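Local structure of amine Dehydrogenase (Pseudomonas putida, 1JMX) at residues 70-75 against 168-173. The protein probably carries electrons through two covalently bound c-type hemes, as the heme-bearing alpha subunit of a quinohemoprotein amine dehydrogenase. Residues are numbered along the deposited sequence; the frame is centred on the assembly and turned at random.
Sequences LAPSET and AEWQKA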
loop_
_atom_site.group_PDB
_atom_site.type_symbol
_atom_site.label_atom_id
_atom_site.label_comp_id
_atom_site.label_asym_id
_atom_site.label_seq_id
_atom_site.Cartn_x
_atom_site.Cartn_y
_atom_site.Cartn_z
ATOM N N LEU A 70 -21.728 -11.673 8.439
ATOM C CA LEU A 70 -22.113 -10.462 9.144
ATOM C C LEU A 70 -23.560 -10.123 8.814
ATOM O O LEU A 70 -24.040 -10.412 7.723
ATOM C CB LEU A 70 -21.232 -9.283 8.715
ATOM C CG LEU A 70 -19.710 -9.359 8.790
ATOM C CD1 LEU A 70 -19.136 -8.002 8.427
ATOM C CD2 LEU A 70 -19.267 -9.751 10.176
ATOM N N ALA A 71 -24.265 -9.540 9.770
ATOM C CA ALA A 71 -25.627 -9.109 9.524
ATOM C C ALA A 71 -25.504 -7.902 8.576
ATOM O O ALA A 71 -24.443 -7.282 8.484
ATOM C CB ALA A 71 -26.292 -8.703 10.828
ATOM N N PRO A 72 -26.570 -7.585 7.824
ATOM C CA PRO A 72 -26.505 -6.447 6.909
ATOM C C PRO A 72 -26.044 -5.157 7.586
ATOM O O PRO A 72 -25.142 -4.489 7.097
ATOM C CB PRO A 72 -27.941 -6.349 6.401
ATOM C CG PRO A 72 -28.364 -7.778 6.379
ATOM C CD PRO A 72 -27.866 -8.274 7.705
ATOM N N SER A 73 -26.620 -4.854 8.745
ATOM C CA SER A 73 -26.276 -3.647 9.481
ATOM C C SER A 73 -24.839 -3.615 9.998
ATOM O O SER A 73 -24.354 -2.568 10.407
ATOM C CB SER A 73 -27.259 -3.425 10.628
ATOM O OG SER A 73 -27.197 -4.474 11.569
ATOM N N GLU A 74 -24.162 -4.758 9.993
ATOM C CA GLU A 74 -22.776 -4.805 10.444
ATOM C C GLU A 74 -21.825 -4.424 9.311
ATOM O O GLU A 74 -20.622 -4.302 9.522
ATOM C CB GLU A 74 -22.430 -6.182 11.013
ATOM C CG GLU A 74 -23.207 -6.541 12.280
ATOM C CD GLU A 74 -22.836 -7.908 12.825
ATOM O OE1 GLU A 74 -22.702 -8.860 12.035
ATOM O OE2 GLU A 74 -22.673 -8.030 14.047
ATOM N N THR A 75 -22.371 -4.274 8.103
ATOM C CA THR A 75 -21.582 -3.861 6.941
ATOM C C THR A 75 -21.874 -2.394 6.581
ATOM O O THR A 75 -21.213 -1.823 5.720
ATOM C CB THR A 75 -21.853 -4.732 5.683
ATOM O OG1 THR A 75 -23.218 -4.581 5.267
ATOM C CG2 THR A 75 -21.550 -6.192 5.961
ATOM N N ALA A 168 -27.554 -12.330 15.721
ATOM C CA ALA A 168 -28.485 -13.305 16.284
ATOM C C ALA A 168 -29.840 -13.211 15.589
ATOM O O ALA A 168 -30.420 -14.229 15.189
ATOM C CB ALA A 168 -28.645 -13.067 17.792
ATOM N N GLU A 169 -30.322 -11.979 15.429
ATOM C CA GLU A 169 -31.603 -11.709 14.787
ATOM C C GLU A 169 -31.561 -11.896 13.287
ATOM O O GLU A 169 -32.603 -12.039 12.644
ATOM C CB GLU A 169 -32.089 -10.312 15.149
ATOM C CG GLU A 169 -32.670 -10.263 16.552
ATOM C CD GLU A 169 -32.986 -8.859 17.032
ATOM O OE1 GLU A 169 -32.494 -8.486 18.129
ATOM O OE2 GLU A 169 -33.740 -8.138 16.330
ATOM N N TRP A 170 -30.359 -11.870 12.724
ATOM C CA TRP A 170 -30.212 -12.083 11.302
ATOM C C TRP A 170 -30.268 -13.586 11.001
ATOM O O TRP A 170 -30.859 -13.998 10.007
ATOM C CB TRP A 170 -28.910 -11.487 10.777
ATOM C CG TRP A 170 -28.774 -11.740 9.328
ATOM C CD1 TRP A 170 -27.883 -12.566 8.722
ATOM C CD2 TRP A 170 -29.625 -11.235 8.295
ATOM N NE1 TRP A 170 -28.127 -12.614 7.377
ATOM C CE2 TRP A 170 -29.191 -11.806 7.085
ATOM C CE3 TRP A 170 -30.715 -10.355 8.276
ATOM C CZ2 TRP A 170 -29.808 -11.531 5.862
ATOM C CZ3 TRP A 170 -31.331 -10.078 7.061
ATOM C CH2 TRP A 170 -30.875 -10.667 5.869
ATOM N N GLN A 171 -29.653 -14.394 11.864
ATOM C CA GLN A 171 -29.646 -15.843 11.692
ATOM C C GLN A 171 -31.059 -16.428 11.685
ATOM O O GLN A 171 -31.293 -17.496 11.119
ATOM C CB GLN A 171 -28.835 -16.514 12.804
ATOM C CG GLN A 171 -27.346 -16.272 12.723
ATOM C CD GLN A 171 -26.574 -17.068 13.760
ATOM O OE1 GLN A 171 -26.146 -18.204 13.501
ATOM N NE2 GLN A 171 -26.398 -16.482 14.949
ATOM N N LYS A 172 -31.987 -15.748 12.354
ATOM C CA LYS A 172 -33.372 -16.201 12.409
ATOM C C LYS A 172 -34.226 -15.603 11.292
ATOM O O LYS A 172 -35.049 -16.305 10.696
ATOM C CB LYS A 172 -33.996 -15.882 13.772
ATOM C CG LYS A 172 -33.442 -16.709 14.941
ATOM C CD LYS A 172 -34.107 -18.091 15.096
ATOM C CE LYS A 172 -33.794 -19.063 13.948
ATOM N NZ LYS A 172 -34.940 -19.231 12.978
ATOM N N ALA A 173 -34.002 -14.326 10.986
ATOM C CA ALA A 173 -34.767 -13.636 9.953
ATOM C C ALA A 173 -34.178 -13.709 8.550
ATOM O O ALA A 173 -34.719 -13.101 7.635
ATOM C CB ALA A 173 -34.988 -12.175 10.353
#
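Ala71 meets Trp170 at the root of the indole, its CB lying 3.8 Å from Trp170 CB. The Ala71 N-H donates a hydrogen bond to Glu74 OE1 (N to OE1 2.8 Å), on the anti side of the carboxylate and 30° out of its plane, while Ala71 O accepts from Glu74 N; the turn is thus tied on both sides of Ala71. Pro72 follows with a CH-pi contact: its CD sits over one indole face, 3.6 Å from the centroid of the six-membered ring, and CG reaches on to Trp170 CZ3 at 3.8 Å. The indole gets there because Trp170 CG stands anti to the backbone N (chi1 179°), which extends the ring away from the helix, with one face against the proline. A serine at Trp170 would probably strip Pro72 of its aromatic platform and leave Asn234 O without its indole donor. Glu74 OE1 also forms a salt bridge with Arg31, and OE2 a hydrogen bond with Ser164. Pro72 O accepts from both Thr75 N and Thr75 OG1, tying the turn across to Thr75. The contact packs the loop after helix 54-67 against helix 165-173, with Tyr236, from the loop before strand 237-244, and Leu256 of strand 247-256 bringing the eight-stranded barrel up to both Pro72 and Trp170.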